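Local coordinates for bromo domain-containing protein (Trypanosoma brucei brucei, PDB 5KO4) that is of unknown function but carries a bromodomain, the four-helix module that in other proteins reads acetylated lysines, and so probably binds acetyl-lysine, at residues D36-I50 with F65-Y79. Sequence-based numbering, arbitrary orientation. Where two conformers were deposited one is given.
Sequences DYRMIISHPMWWDLI and FINDMRLVVQNCYDY
The amide of N75 joins helix 62-80 to the loop that follows helix 37-40. Its ND2 donates to H43 O at 2.9 Å, with an N-H...O angle of 158°. The acceptor lies close to the amide plane of N75, while ND2 stands above the carbonyl plane of H43. ND2 also donates to a water, which accepts from M45 N as well and hydrogen-bonds Y37 OH. OD1 accepts from a second water, itself the acceptor for H43 N. Both ends of the amide are thus held. I41 CG2 packs against the amide, 3.4 Å from N75 CG.

Apolar contacts extend to both sides. L71 CD2 packs on M45 CB at 3.7 Å. V72 fits between two partners. Its CG2 meets M45 CG at 3.6 Å, and its CG1 lies over the six-membered ring of W47. I50 is a knob in a hole formed by F65, D68, M69 and V72. With CG1 anti to the carbonyl carbon and CD1 anti to CA (chi2 175°), it extends CD1 to D68 O and M69 SD. Toward the other end, Y37 CD1 lies over one face of the Y79 ring, with the planes 44° apart.

Outer partners position these groups. W47 NE1 hydrogen-bonds D22 OD2, and Y79 OH hydrogen-bonds P35 O. D68 OD2 forms a salt bridge to R53 and a hydrogen bond with Y59 OH. P85 of the second subunit packs on D36 and Y79.

Helix 37-40 and the loop through P44 belong to the long ZA loop of the bromodomain. Helix 47-55 is helix A and helix 62-80 helix B. The buried N75 amide and its waters tie the ZA loop to helix B. N80, at the end of helix B, is probably the asparagine that would meet an acetyl group, as in other bromodomains.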
loop_
_atom_site.group_PDB
_atom_site.type_symbol
_atom_site.label_atom_id
_atom_site.label_comp_id
_atom_site.label_asym_id
_atom_site.label_seq_id
_atom_site.Cartn_x
_atom_site.Cartn_y
_atom_site.Cartn_z
ATOM N N ASP A 36 7.235 2.639 8.885
ATOM C CA ASP A 36 7.470 4.018 9.328
ATOM C C ASP A 36 6.197 4.892 9.295
ATOM O O ASP A 36 6.311 6.117 9.308
ATOM C CB ASP A 36 8.553 4.691 8.458
ATOM C CG ASP A 36 9.885 3.969 8.433
ATOM O OD1 ASP A 36 10.268 3.405 9.473
ATOM O OD2 ASP A 36 10.568 4.016 7.377
ATOM N N TYR A 37 5.000 4.293 9.287
ATOM C CA TYR A 37 3.788 5.093 9.105
ATOM C C TYR A 37 3.575 6.090 10.236
ATOM O O TYR A 37 3.310 7.260 9.966
ATOM C CB TYR A 37 2.546 4.213 8.962
ATOM C CG TYR A 37 1.416 4.930 8.277
ATOM C CD1 TYR A 37 1.339 4.981 6.893
ATOM C CD2 TYR A 37 0.499 5.676 9.005
ATOM C CE1 TYR A 37 0.343 5.705 6.248
ATOM C CE2 TYR A 37 -0.483 6.424 8.375
ATOM C CZ TYR A 37 -0.570 6.423 6.993
ATOM O OH TYR A 37 -1.526 7.191 6.383
ATOM N N ARG A 38 3.737 5.653 11.485
ATOM C CA ARG A 38 3.518 6.528 12.656
ATOM C C ARG A 38 4.621 7.587 12.781
ATOM O O ARG A 38 4.385 8.627 13.399
ATOM C CB ARG A 38 3.432 5.709 13.949
ATOM C CG ARG A 38 2.296 4.695 13.963
ATOM C CD ARG A 38 2.234 3.965 15.296
ATOM N NE ARG A 38 1.482 2.710 15.212
ATOM C CZ ARG A 38 1.976 1.549 14.773
ATOM N NH1 ARG A 38 3.236 1.470 14.348
ATOM N NH2 ARG A 38 1.211 0.465 14.743
ATOM N N MET A 39 5.807 7.345 12.189
ATOM C CA MET A 39 6.909 8.315 12.179
ATOM C C MET A 39 6.636 9.457 11.184
ATOM O O MET A 39 7.076 10.584 11.400
ATOM C CB MET A 39 8.225 7.603 11.791
ATOM C CG MET A 39 9.453 8.484 11.868
ATOM S SD MET A 39 10.958 7.558 11.477
ATOM C CE MET A 39 11.046 7.821 9.694
ATOM N N ILE A 40 5.952 9.155 10.083
ATOM C CA ILE A 40 5.725 10.109 9.008
ATOM C C ILE A 40 4.372 10.808 9.160
ATOM O O ILE A 40 4.274 12.006 8.879
ATOM C CB ILE A 40 5.812 9.346 7.644
ATOM C CG1 ILE A 40 7.248 8.766 7.433
ATOM C CG2 ILE A 40 5.417 10.241 6.461
ATOM C CD1 ILE A 40 8.344 9.811 7.149
ATOM N N ILE A 41 3.333 10.068 9.558
ATOM C CA ILE A 41 1.954 10.580 9.595
ATOM C C ILE A 41 1.514 10.762 11.036
ATOM O O ILE A 41 1.355 9.783 11.767
ATOM C CB ILE A 41 1.042 9.598 8.833
ATOM C CG1 ILE A 41 1.489 9.486 7.352
ATOM C CG2 ILE A 41 -0.427 10.014 8.926
ATOM C CD1 ILE A 41 1.473 10.787 6.561
ATOM N N SER A 42 1.299 12.017 11.449
ATOM C CA SER A 42 0.945 12.307 12.830
ATOM C C SER A 42 -0.476 11.878 13.168
ATOM O O SER A 42 -0.733 11.469 14.301
ATOM C CB SER A 42 1.094 13.795 13.111
ATOM O OG SER A 42 2.438 14.205 12.915
ATOM N N HIS A 43 -1.401 11.962 12.202
ATOM C CA HIS A 43 -2.802 11.693 12.467
ATOM C C HIS A 43 -3.400 10.699 11.436
ATOM O O HIS A 43 -4.108 11.105 10.511
ATOM C CB HIS A 43 -3.549 13.028 12.440
ATOM C CG HIS A 43 -4.896 13.001 13.069
ATOM N ND1 HIS A 43 -5.681 14.131 13.106
ATOM C CD2 HIS A 43 -5.578 11.976 13.629
ATOM C CE1 HIS A 43 -6.793 13.777 13.719
ATOM N NE2 HIS A 43 -6.783 12.482 14.032
ATOM N N PRO A 44 -3.172 9.376 11.619
ATOM C CA PRO A 44 -3.723 8.395 10.662
ATOM C C PRO A 44 -5.241 8.437 10.604
ATOM O O PRO A 44 -5.891 8.734 11.613
ATOM C CB PRO A 44 -3.224 7.052 11.216
ATOM C CG PRO A 44 -2.000 7.392 11.977
ATOM C CD PRO A 44 -2.323 8.709 12.623
ATOM N N MET A 45 -5.806 8.209 9.407
ATOM C CA MET A 45 -7.240 8.274 9.191
ATOM C C MET A 45 -7.590 7.332 8.073
ATOM O O MET A 45 -6.782 7.127 7.165
ATOM C CB MET A 45 -7.646 9.716 8.843
ATOM C CG MET A 45 -9.159 9.975 8.841
ATOM S SD MET A 45 -10.042 9.486 10.337
ATOM C CE MET A 45 -9.069 10.339 11.591
ATOM N N TRP A 46 -8.758 6.719 8.146
ATOM C CA TRP A 46 -9.155 5.741 7.151
ATOM C C TRP A 46 -10.683 5.675 7.079
ATOM O O TRP A 46 -11.356 6.135 7.987
ATOM C CB TRP A 46 -8.528 4.378 7.477
ATOM C CG TRP A 46 -8.851 3.838 8.841
ATOM C CD1 TRP A 46 -9.789 2.895 9.128
ATOM C CD2 TRP A 46 -8.146 4.083 10.069
ATOM N NE1 TRP A 46 -9.760 2.584 10.460
ATOM C CE2 TRP A 46 -8.742 3.274 11.059
ATOM C CE3 TRP A 46 -7.053 4.878 10.423
ATOM C CZ2 TRP A 46 -8.320 3.282 12.379
ATOM C CZ3 TRP A 46 -6.643 4.892 11.744
ATOM C CH2 TRP A 46 -7.294 4.121 12.711
ATOM N N TRP A 47 -11.245 5.181 5.956
ATOM C CA TRP A 47 -12.687 5.270 5.776
ATOM C C TRP A 47 -13.482 4.574 6.872
ATOM O O TRP A 47 -14.521 5.104 7.274
ATOM C CB TRP A 47 -13.164 4.702 4.433
ATOM C CG TRP A 47 -12.375 5.117 3.211
ATOM C CD1 TRP A 47 -11.937 4.294 2.218
ATOM C CD2 TRP A 47 -12.052 6.453 2.795
ATOM N NE1 TRP A 47 -11.322 5.025 1.231
ATOM C CE2 TRP A 47 -11.372 6.355 1.563
ATOM C CE3 TRP A 47 -12.296 7.729 3.327
ATOM C CZ2 TRP A 47 -10.825 7.472 0.921
ATOM C CZ3 TRP A 47 -11.796 8.841 2.663
ATOM C CH2 TRP A 47 -11.027 8.705 1.508
ATOM N N ASP A 48 -13.060 3.394 7.322
ATOM C CA ASP A 48 -13.858 2.680 8.331
ATOM C C ASP A 48 -13.927 3.469 9.642
ATOM O O ASP A 48 -14.924 3.359 10.368
ATOM C CB ASP A 48 -13.314 1.270 8.594
ATOM C CG ASP A 48 -13.481 0.308 7.436
ATOM O OD1 ASP A 48 -14.229 0.641 6.484
ATOM O OD2 ASP A 48 -12.864 -0.788 7.477
ATOM N N LEU A 49 -12.892 4.245 9.959
ATOM C CA LEU A 49 -12.917 5.086 11.161
ATOM C C LEU A 49 -13.922 6.228 10.982
ATOM O O LEU A 49 -14.700 6.520 11.890
ATOM C CB LEU A 49 -11.525 5.633 11.469
ATOM C CG LEU A 49 -11.401 6.488 12.737
ATOM C CD1 LEU A 49 -11.991 5.771 13.967
ATOM C CD2 LEU A 49 -9.956 6.849 13.000
ATOM N N ILE A 50 -13.954 6.840 9.793
ATOM C CA ILE A 50 -14.921 7.897 9.523
ATOM C C ILE A 50 -16.349 7.324 9.586
ATOM O O ILE A 50 -17.241 7.983 10.110
ATOM C CB ILE A 50 -14.621 8.569 8.164
ATOM C CG1 ILE A 50 -13.227 9.247 8.223
ATOM C CG2 ILE A 50 -15.716 9.583 7.786
ATOM C CD1 ILE A 50 -12.759 9.837 6.933
ATOM N N PHE A 65 -16.492 16.521 9.518
ATOM C CA PHE A 65 -16.486 15.365 8.619
ATOM C C PHE A 65 -15.552 15.638 7.426
ATOM O O PHE A 65 -14.708 14.802 7.094
ATOM C CB PHE A 65 -17.913 15.081 8.148
ATOM C CG PHE A 65 -18.009 14.107 7.006
ATOM C CD1 PHE A 65 -17.920 12.744 7.228
ATOM C CD2 PHE A 65 -18.180 14.552 5.711
ATOM C CE1 PHE A 65 -17.999 11.842 6.165
ATOM C CE2 PHE A 65 -18.316 13.649 4.660
ATOM C CZ PHE A 65 -18.226 12.300 4.894
ATOM N N ILE A 66 -15.662 16.835 6.830
ATOM C CA ILE A 66 -14.814 17.238 5.707
ATOM C C ILE A 66 -13.346 17.168 6.118
ATOM O O ILE A 66 -12.521 16.666 5.356
ATOM C CB ILE A 66 -15.205 18.658 5.207
ATOM C CG1 ILE A 66 -16.563 18.596 4.450
ATOM C CG2 ILE A 66 -14.103 19.254 4.321
ATOM C CD1 ILE A 66 -17.224 19.934 4.286
ATOM N N ASN A 67 -13.014 17.647 7.313
ATOM C CA ASN A 67 -11.640 17.597 7.784
ATOM C C ASN A 67 -11.094 16.180 7.784
ATOM O O ASN A 67 -9.976 15.958 7.339
ATOM C CB ASN A 67 -11.540 18.161 9.175
ATOM C CG ASN A 67 -11.671 19.651 9.221
ATOM O OD1 ASN A 67 -11.639 20.340 8.205
ATOM N ND2 ASN A 67 -12.029 20.149 10.361
ATOM N N ASP A 68 -11.864 15.214 8.312
ATOM C CA ASP A 68 -11.364 13.834 8.369
ATOM C C ASP A 68 -11.247 13.214 6.970
ATOM O O ASP A 68 -10.282 12.486 6.699
ATOM C CB ASP A 68 -12.253 12.960 9.241
ATOM C CG ASP A 68 -12.075 13.186 10.720
ATOM O OD1 ASP A 68 -11.155 13.957 11.105
ATOM O OD2 ASP A 68 -12.868 12.620 11.500
ATOM N N MET A 69 -12.193 13.522 6.065
ATOM C CA MET A 69 -12.116 13.022 4.705
ATOM C C MET A 69 -10.891 13.560 3.992
ATOM O O MET A 69 -10.167 12.796 3.340
ATOM C CB MET A 69 -13.373 13.425 3.944
ATOM C CG MET A 69 -14.657 12.767 4.474
ATOM S SD MET A 69 -14.773 11.014 4.046
ATOM C CE MET A 69 -15.194 11.132 2.328
ATOM N N ARG A 70 -10.621 14.857 4.144
ATOM C CA ARG A 70 -9.457 15.487 3.522
ATOM C C ARG A 70 -8.169 14.919 4.111
ATOM O O ARG A 70 -7.160 14.805 3.422
ATOM C CB ARG A 70 -9.510 17.013 3.713
ATOM C CG ARG A 70 -10.543 17.686 2.835
ATOM C CD ARG A 70 -10.698 19.154 3.146
ATOM N NE ARG A 70 -11.637 19.788 2.221
ATOM C CZ ARG A 70 -12.130 21.014 2.363
ATOM N NH1 ARG A 70 -11.780 21.765 3.404
ATOM N NH2 ARG A 70 -12.984 21.497 1.472
ATOM N N LEU A 71 -8.192 14.564 5.389
ATOM C CA LEU A 71 -7.008 14.018 6.054
ATOM C C LEU A 71 -6.578 12.657 5.454
ATOM O O LEU A 71 -5.380 12.380 5.323
ATOM C CB LEU A 71 -7.326 13.863 7.537
ATOM C CG LEU A 71 -6.262 13.291 8.431
ATOM C CD1 LEU A 71 -4.968 14.117 8.359
ATOM C CD2 LEU A 71 -6.779 13.201 9.848
ATOM N N VAL A 72 -7.539 11.823 5.050
ATOM C CA VAL A 72 -7.183 10.525 4.467
ATOM C C VAL A 72 -6.333 10.741 3.225
ATOM O O VAL A 72 -5.287 10.100 3.041
ATOM C CB VAL A 72 -8.437 9.707 4.106
ATOM C CG1 VAL A 72 -8.059 8.409 3.397
ATOM C CG2 VAL A 72 -9.274 9.407 5.337
ATOM N N VAL A 73 -6.783 11.639 2.359
ATOM C CA VAL A 73 -6.080 11.832 1.090
ATOM C C VAL A 73 -4.772 12.621 1.301
ATOM O O VAL A 73 -3.757 12.264 0.691
ATOM C CB VAL A 73 -6.974 12.452 -0.021
ATOM C CG1 VAL A 73 -8.177 11.557 -0.296
ATOM C CG2 VAL A 73 -7.428 13.870 0.313
ATOM N N GLN A 74 -4.748 13.619 2.199
ATOM C CA GLN A 74 -3.500 14.325 2.456
ATOM C C GLN A 74 -2.462 13.387 3.096
ATOM O O GLN A 74 -1.275 13.467 2.767
ATOM C CB GLN A 74 -3.712 15.551 3.330
ATOM C CG GLN A 74 -2.477 16.463 3.399
ATOM C CD GLN A 74 -2.070 16.948 2.028
ATOM O OE1 GLN A 74 -2.892 17.478 1.256
ATOM N NE2 GLN A 74 -0.792 16.790 1.670
ATOM N N ASN A 75 -2.899 12.449 3.948
ATOM C CA ASN A 75 -1.950 11.485 4.510
ATOM C C ASN A 75 -1.361 10.614 3.413
ATOM O O ASN A 75 -0.169 10.312 3.439
ATOM C CB ASN A 75 -2.623 10.601 5.556
ATOM C CG ASN A 75 -2.855 11.293 6.864
ATOM O OD1 ASN A 75 -2.292 12.360 7.148
ATOM N ND2 ASN A 75 -3.666 10.675 7.717
ATOM N N CYS A 76 -2.162 10.262 2.419
ATOM C CA CYS A 76 -1.647 9.506 1.286
ATOM C C CYS A 76 -0.564 10.303 0.570
ATOM O O CYS A 76 0.498 9.761 0.255
ATOM C CB CYS A 76 -2.768 9.140 0.332
ATOM S SG CYS A 76 -2.210 8.296 -1.169
ATOM N N TYR A 77 -0.816 11.585 0.316
ATOM C CA TYR A 77 0.178 12.385 -0.389
ATOM C C TYR A 77 1.440 12.495 0.421
ATOM O O TYR A 77 2.532 12.424 -0.139
ATOM C CB TYR A 77 -0.352 13.783 -0.733
ATOM C CG TYR A 77 -1.708 13.821 -1.421
ATOM C CD1 TYR A 77 -2.140 12.767 -2.219
ATOM C CD2 TYR A 77 -2.601 14.855 -1.176
ATOM C CE1 TYR A 77 -3.420 12.762 -2.783
ATOM C CE2 TYR A 77 -3.880 14.856 -1.730
ATOM C CZ TYR A 77 -4.296 13.787 -2.502
ATOM O OH TYR A 77 -5.564 13.762 -3.039
ATOM N N ASP A 78 1.324 12.649 1.727
ATOM C CA ASP A 78 2.502 12.837 2.565
ATOM C C ASP A 78 3.315 11.547 2.691
ATOM O O ASP A 78 4.533 11.612 2.691
ATOM C CB ASP A 78 2.085 13.340 3.948
ATOM C CG ASP A 78 1.467 14.736 3.917
ATOM O OD1 ASP A 78 1.437 15.353 2.827
ATOM O OD2 ASP A 78 0.952 15.174 4.959
ATOM N N TYR A 79 2.667 10.392 2.772
ATOM C CA TYR A 79 3.372 9.131 2.946
ATOM C C TYR A 79 3.961 8.625 1.619
ATOM O O TYR A 79 5.123 8.217 1.561
ATOM C CB TYR A 79 2.410 8.087 3.534
ATOM C CG TYR A 79 3.061 6.757 3.829
ATOM C CD1 TYR A 79 3.829 6.577 4.969
ATOM C CD2 TYR A 79 2.853 5.661 3.002
ATOM C CE1 TYR A 79 4.388 5.342 5.275
ATOM C CE2 TYR A 79 3.457 4.442 3.258
ATOM C CZ TYR A 79 4.201 4.271 4.412
ATOM O OH TYR A 79 4.762 3.040 4.647
HETATM O O HOH W 1 -3.993 7.877 7.164
HETATM O O HOH W 2 -1.452 13.430 9.604
#